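Side-chain contacts in alpha-glucosidase ([Eubacterium] rectale, PDB 6PNR), which probably hydrolyses alpha-glycosidic sulfoquinovosides as a family 31 sulfoquinovosidase, held here with a bound aza-sugar inhibitor: residues D373-Y378 against Y424-E429; V360-P365 against V417-C422. All blocks are in the same frame, centred on the assembly; numbering follows the deposited sequence.

Contact 1 (D373-Y378 against Y424-E429); sequences DIIKEY and YEAVKE
K376 NZ forms a salt bridge with E429 OE1 at 2.6 Å, joining helix 365-380 to the C-terminal turn of helix 408-429, both in the family 31 TIM-barrel domain. The crossing illustrates how an alanine, A426, lets two helices come close while a charged pair ties their surface-side flank. The ammonium meets OE1 nearly along its C-O axis, and the two side chains cross at about a right angle. With CG beside the backbone N (chi1 -65°) and every later torsion near 180°, K376 reaches helix 408-429 as an extended chain, its CE lying 4.0 Å from A426 CA. A water accepts from NZ at 3.1 Å. The other carboxylate oxygen, E429 OE2, is bridged to K372, which also pairs with E425, so lysines face glutamates. Were K376 replaced by an alanine, E429 OE1 would probably lose its charged mate, and A426 the part of its aliphatic cover that K376 CE provides. The short axes pass 9.1 Å apart at 48°, and the CA atoms of K376 and A426, 6.0 Å apart, are the nearest pair. Alongside the ion pair, I375 packs on W387 of strand 386-389, while its CG2 branch rests 4.0 Å from A426 CB.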
loop_
_atom_site.group_PDB
_atom_site.type_symbol
_atom_site.label_atom_id
_atom_site.label_comp_id
_atom_site.label_asym_id
_atom_site.label_seq_id
_atom_site.Cartn_x
_atom_site.Cartn_y
_atom_site.Cartn_z
ATOM N N ASP A 373 -8.115 6.334 41.845
ATOM C CA ASP A 373 -9.178 6.564 42.825
ATOM C C ASP A 373 -10.563 6.519 42.182
ATOM O O ASP A 373 -11.535 6.128 42.842
ATOM C CB ASP A 373 -8.971 7.905 43.535
ATOM C CG ASP A 373 -7.838 7.863 44.566
ATOM O OD1 ASP A 373 -7.405 6.761 44.964
ATOM O OD2 ASP A 373 -7.386 8.947 44.983
ATOM N N ILE A 374 -10.669 6.923 40.914
ATOM C CA ILE A 374 -11.927 6.796 40.166
ATOM C C ILE A 374 -12.359 5.332 40.083
ATOM O O ILE A 374 -13.543 5.008 40.244
ATOM C CB ILE A 374 -11.775 7.425 38.765
ATOM C CG1 ILE A 374 -11.728 8.952 38.865
ATOM C CG2 ILE A 374 -12.899 6.975 37.819
ATOM C CD1 ILE A 374 -11.473 9.634 37.548
ATOM N N ILE A 375 -11.410 4.428 39.825
ATOM C CA ILE A 375 -11.729 3.003 39.763
ATOM C C ILE A 375 -12.132 2.487 41.144
ATOM O O ILE A 375 -13.138 1.777 41.290
ATOM C CB ILE A 375 -10.543 2.202 39.181
ATOM C CG1 ILE A 375 -10.195 2.701 37.765
ATOM C CG2 ILE A 375 -10.843 0.688 39.217
ATOM C CD1 ILE A 375 -8.905 2.109 37.195
ATOM N N LYS A 376 -11.365 2.854 42.182
ATOM C CA LYS A 376 -11.687 2.398 43.535
ATOM C C LYS A 376 -13.062 2.887 43.976
ATOM O O LYS A 376 -13.866 2.119 44.521
ATOM C CB LYS A 376 -10.628 2.882 44.527
ATOM C CG LYS A 376 -9.235 2.315 44.327
ATOM C CD LYS A 376 -8.313 2.839 45.447
ATOM C CE LYS A 376 -6.865 2.474 45.219
ATOM N NZ LYS A 376 -6.031 2.936 46.374
ATOM N N GLU A 377 -13.353 4.165 43.734
ATOM C CA GLU A 377 -14.560 4.785 44.272
ATOM C C GLU A 377 -15.807 4.377 43.493
ATOM O O GLU A 377 -16.834 4.043 44.089
ATOM C CB GLU A 377 -14.413 6.314 44.274
ATOM C CG GLU A 377 -15.630 7.062 44.840
ATOM C CD GLU A 377 -15.468 8.592 44.816
ATOM O OE1 GLU A 377 -14.443 9.086 44.309
ATOM O OE2 GLU A 377 -16.374 9.299 45.302
ATOM N N TYR A 378 -15.744 4.400 42.160
ATOM C CA TYR A 378 -16.956 4.288 41.356
ATOM C C TYR A 378 -17.150 2.930 40.697
ATOM O O TYR A 378 -18.269 2.625 40.266
ATOM C CB TYR A 378 -16.974 5.376 40.277
ATOM C CG TYR A 378 -16.975 6.786 40.818
ATOM C CD1 TYR A 378 -18.064 7.275 41.536
ATOM C CD2 TYR A 378 -15.908 7.644 40.580
ATOM C CE1 TYR A 378 -18.083 8.574 42.012
ATOM C CE2 TYR A 378 -15.916 8.948 41.056
ATOM C CZ TYR A 378 -17.010 9.406 41.771
ATOM O OH TYR A 378 -17.029 10.699 42.245
ATOM N N TYR A 424 -3.982 -2.330 37.891
ATOM C CA TYR A 424 -3.350 -3.265 38.808
ATOM C C TYR A 424 -3.243 -2.663 40.204
ATOM O O TYR A 424 -3.563 -3.315 41.203
ATOM C CB TYR A 424 -1.970 -3.657 38.260
ATOM C CG TYR A 424 -1.191 -4.617 39.145
ATOM C CD1 TYR A 424 -1.387 -5.987 39.056
ATOM C CD2 TYR A 424 -0.237 -4.152 40.045
ATOM C CE1 TYR A 424 -0.668 -6.872 39.855
ATOM C CE2 TYR A 424 0.488 -5.037 40.849
ATOM C CZ TYR A 424 0.263 -6.389 40.748
ATOM O OH TYR A 424 0.972 -7.278 41.535
ATOM N N GLU A 425 -2.824 -1.403 40.290
ATOM C CA GLU A 425 -2.631 -0.796 41.601
ATOM C C GLU A 425 -3.965 -0.532 42.292
ATOM O O GLU A 425 -4.098 -0.771 43.501
ATOM C CB GLU A 425 -1.779 0.467 41.462
ATOM C CG GLU A 425 -0.337 0.086 41.086
ATOM C CD GLU A 425 0.652 1.246 41.059
ATOM O OE1 GLU A 425 0.267 2.414 41.296
ATOM O OE2 GLU A 425 1.842 0.970 40.792
ATOM N N ALA A 426 -4.985 -0.105 41.538
ATOM C CA ALA A 426 -6.325 0.011 42.119
ATOM C C ALA A 426 -6.761 -1.299 42.769
ATOM O O ALA A 426 -7.252 -1.312 43.908
ATOM C CB ALA A 426 -7.341 0.442 41.054
ATOM N N VAL A 427 -6.570 -2.416 42.064
ATOM C CA VAL A 427 -6.997 -3.707 42.587
ATOM C C VAL A 427 -6.107 -4.134 43.747
ATOM O O VAL A 427 -6.595 -4.579 44.791
ATOM C CB VAL A 427 -7.018 -4.761 41.467
ATOM C CG1 VAL A 427 -7.230 -6.138 42.034
ATOM C CG2 VAL A 427 -8.121 -4.422 40.464
ATOM N N LYS A 428 -4.791 -3.990 43.588
ATOM C CA LYS A 428 -3.869 -4.441 44.624
ATOM C C LYS A 428 -4.051 -3.639 45.913
ATOM O O LYS A 428 -4.144 -4.211 47.003
ATOM C CB LYS A 428 -2.431 -4.327 44.120
ATOM C CG LYS A 428 -1.376 -4.912 45.068
ATOM C CD LYS A 428 0.031 -4.590 44.564
ATOM C CE LYS A 428 1.115 -5.429 45.256
ATOM N NZ LYS A 428 1.459 -6.680 44.487
ATOM N N GLU A 429 -4.081 -2.310 45.808
ATOM C CA GLU A 429 -4.235 -1.474 46.997
ATOM C C GLU A 429 -5.566 -1.734 47.682
ATOM O O GLU A 429 -5.687 -1.546 48.899
ATOM C CB GLU A 429 -4.097 0.007 46.621
ATOM C CG GLU A 429 -2.699 0.372 46.117
ATOM C CD GLU A 429 -2.609 1.785 45.577
ATOM O OE1 GLU A 429 -3.616 2.525 45.655
ATOM O OE2 GLU A 429 -1.527 2.162 45.071
HETATM O O HOH W 1 -7.384 1.481 48.757
#

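Contact 2 (V360-P365 against V417-C422)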
loop_
_atom_site.group_PDB
_atom_site.type_symbol
_atom_site.label_atom_id
_atom_site.label_comp_id
_atom_site.label_asym_id
_atom_site.label_seq_id
_atom_site.Cartn_x
_atom_site.Cartn_y
_atom_site.Cartn_z
ATOM N N VAL A 360 -6.403 11.168 29.814
ATOM C CA VAL A 360 -5.867 11.341 31.158
ATOM C C VAL A 360 -4.366 11.091 31.102
ATOM O O VAL A 360 -3.920 10.035 30.634
ATOM C CB VAL A 360 -6.571 10.408 32.146
ATOM C CG1 VAL A 360 -5.908 10.475 33.523
ATOM C CG2 VAL A 360 -8.050 10.760 32.235
ATOM N N ASP A 361 -3.575 12.069 31.559
ATOM C CA ASP A 361 -2.117 11.974 31.444
ATOM C C ASP A 361 -1.594 11.017 32.508
ATOM O O ASP A 361 -1.218 11.409 33.614
ATOM C CB ASP A 361 -1.464 13.347 31.548
ATOM C CG ASP A 361 0.034 13.297 31.273
ATOM O OD1 ASP A 361 0.578 12.179 31.121
ATOM O OD2 ASP A 361 0.666 14.372 31.190
ATOM N N LEU A 362 -1.522 9.739 32.146
ATOM C CA LEU A 362 -1.089 8.728 33.097
ATOM C C LEU A 362 0.368 8.891 33.516
ATOM O O LEU A 362 0.793 8.217 34.453
ATOM C CB LEU A 362 -1.309 7.337 32.506
ATOM C CG LEU A 362 -2.768 6.973 32.220
ATOM C CD1 LEU A 362 -2.849 5.583 31.616
ATOM C CD2 LEU A 362 -3.610 7.055 33.483
ATOM N N THR A 363 1.140 9.747 32.847
ATOM C CA THR A 363 2.517 10.006 33.258
ATOM C C THR A 363 2.610 11.067 34.344
ATOM O O THR A 363 3.674 11.222 34.956
ATOM C CB THR A 363 3.375 10.443 32.067
ATOM O OG1 THR A 363 3.054 11.792 31.707
ATOM C CG2 THR A 363 3.132 9.538 30.876
ATOM N N ASN A 364 1.535 11.809 34.570
ATOM C CA ASN A 364 1.435 12.742 35.680
ATOM C C ASN A 364 1.029 11.940 36.907
ATOM O O ASN A 364 -0.106 11.443 36.964
ATOM C CB ASN A 364 0.411 13.840 35.360
ATOM C CG ASN A 364 0.236 14.833 36.498
ATOM O OD1 ASN A 364 0.531 14.534 37.654
ATOM N ND2 ASN A 364 -0.243 16.023 36.170
ATOM N N PRO A 365 1.906 11.799 37.910
ATOM C CA PRO A 365 1.550 10.960 39.066
ATOM C C PRO A 365 0.256 11.379 39.740
ATOM O O PRO A 365 -0.490 10.509 40.211
ATOM C CB PRO A 365 2.757 11.115 40.003
ATOM C CG PRO A 365 3.888 11.516 39.098
ATOM C CD PRO A 365 3.263 12.365 38.030
ATOM N N VAL A 417 0.765 -0.117 29.011
ATOM C CA VAL A 417 1.293 -0.646 30.269
ATOM C C VAL A 417 1.048 0.327 31.419
ATOM O O VAL A 417 0.770 -0.098 32.550
ATOM C CB VAL A 417 2.787 -0.989 30.118
ATOM C CG1 VAL A 417 3.350 -1.546 31.436
ATOM C CG2 VAL A 417 2.950 -2.010 29.029
ATOM N N LEU A 418 1.149 1.641 31.162
ATOM C CA LEU A 418 0.754 2.609 32.189
ATOM C C LEU A 418 -0.694 2.398 32.605
ATOM O O LEU A 418 -1.024 2.422 33.799
ATOM C CB LEU A 418 0.949 4.044 31.684
ATOM C CG LEU A 418 2.404 4.489 31.554
ATOM C CD1 LEU A 418 2.511 5.837 30.838
ATOM C CD2 LEU A 418 3.048 4.549 32.929
ATOM N N TRP A 419 -1.572 2.180 31.626
ATOM C CA TRP A 419 -2.981 1.954 31.913
ATOM C C TRP A 419 -3.183 0.632 32.657
ATOM O O TRP A 419 -3.958 0.561 33.620
ATOM C CB TRP A 419 -3.744 2.025 30.583
ATOM C CG TRP A 419 -5.195 1.659 30.572
ATOM C CD1 TRP A 419 -5.831 0.906 29.622
ATOM C CD2 TRP A 419 -6.209 2.059 31.505
ATOM N NE1 TRP A 419 -7.169 0.790 29.919
ATOM C CE2 TRP A 419 -7.427 1.487 31.069
ATOM C CE3 TRP A 419 -6.211 2.844 32.658
ATOM C CZ2 TRP A 419 -8.621 1.662 31.758
ATOM C CZ3 TRP A 419 -7.409 3.015 33.343
ATOM C CH2 TRP A 419 -8.594 2.427 32.888
ATOM N N ALA A 420 -2.472 -0.421 32.237
ATOM C CA ALA A 420 -2.498 -1.686 32.964
ATOM C C ALA A 420 -2.096 -1.485 34.416
ATOM O O ALA A 420 -2.754 -1.992 35.337
ATOM C CB ALA A 420 -1.565 -2.692 32.291
ATOM N N LYS A 421 -1.012 -0.733 34.629
ATOM C CA LYS A 421 -0.517 -0.450 35.975
ATOM C C LYS A 421 -1.555 0.297 36.808
ATOM O O LYS A 421 -1.696 0.054 38.010
ATOM C CB LYS A 421 0.765 0.370 35.871
ATOM C CG LYS A 421 1.607 0.416 37.125
ATOM C CD LYS A 421 2.931 1.118 36.838
ATOM C CE LYS A 421 3.947 0.837 37.934
ATOM N NZ LYS A 421 5.276 1.430 37.596
ATOM N N CYS A 422 -2.271 1.231 36.189
ATOM C CA CYS A 422 -3.337 1.936 36.891
ATOM C C CYS A 422 -4.362 0.961 37.456
ATOM O O CYS A 422 -4.740 1.050 38.628
ATOM C CB CYS A 422 -4.002 2.929 35.944
ATOM S SG CYS A 422 -5.111 4.051 36.790
#
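Apolar packing of a turn against a helix makes this contact: the loop between strand 356-359 and helix 365-380, in the TIM-barrel domain of family 31, presents a leucine and a threonine methyl to helix 408-429. No hydrogen bond crosses between the segments. L362 carries most of the packing, reaching over the helix backbone with its CD1 branch, which lies 3.6 Å from W419 N and 3.8 Å from W419 CB. Nearer its root, L362 CB meets L418 CB at 4.1 Å. W419, whose CG stands anti to the backbone N (chi1 173°), sends its indole to meet the F371 ring, and its side chain lies about 10 Å from the bound inhibitor.

The turn that presents these groups is fixed from within. D361 to N364 form a type I beta turn, and D361 OD1 takes two bonds from T363, one from its backbone N in an Asx turn and a shorter one of 2.6 Å from OG1. Both donors reach OD1 from the same face of the carboxylate. D361 OD2 accepts from Y403 N, and T363 OG1 is bonded to S404 N, which ties the turn to the loop leading toward helix 408-429. Held by OG1 on the aspartate side, T363 directs its methyl to L418, CG2 lying 3.8 Å from L418 CD1.

In the fold
From the N terminus, the chain first reaches the turn at 360-365, which leads directly into helix 365-380 and so to 373-378. It then passes through strand 386-389 of the parallel barrel sheet before helix 408-429 supplies both remaining segments, 417-422 and then 424-429. Contact 2 closes a loop with 51 residues between its segments and contact 1 one with 45; because the segments alternate, the closures cross rather than nest. Both draw on helix 408-429, the earlier part meeting the turn and the later part meeting helix 365-380. Their centres lie 13 Å apart, and I375 CD1 links them, packing 4.2 Å from W419 CZ3.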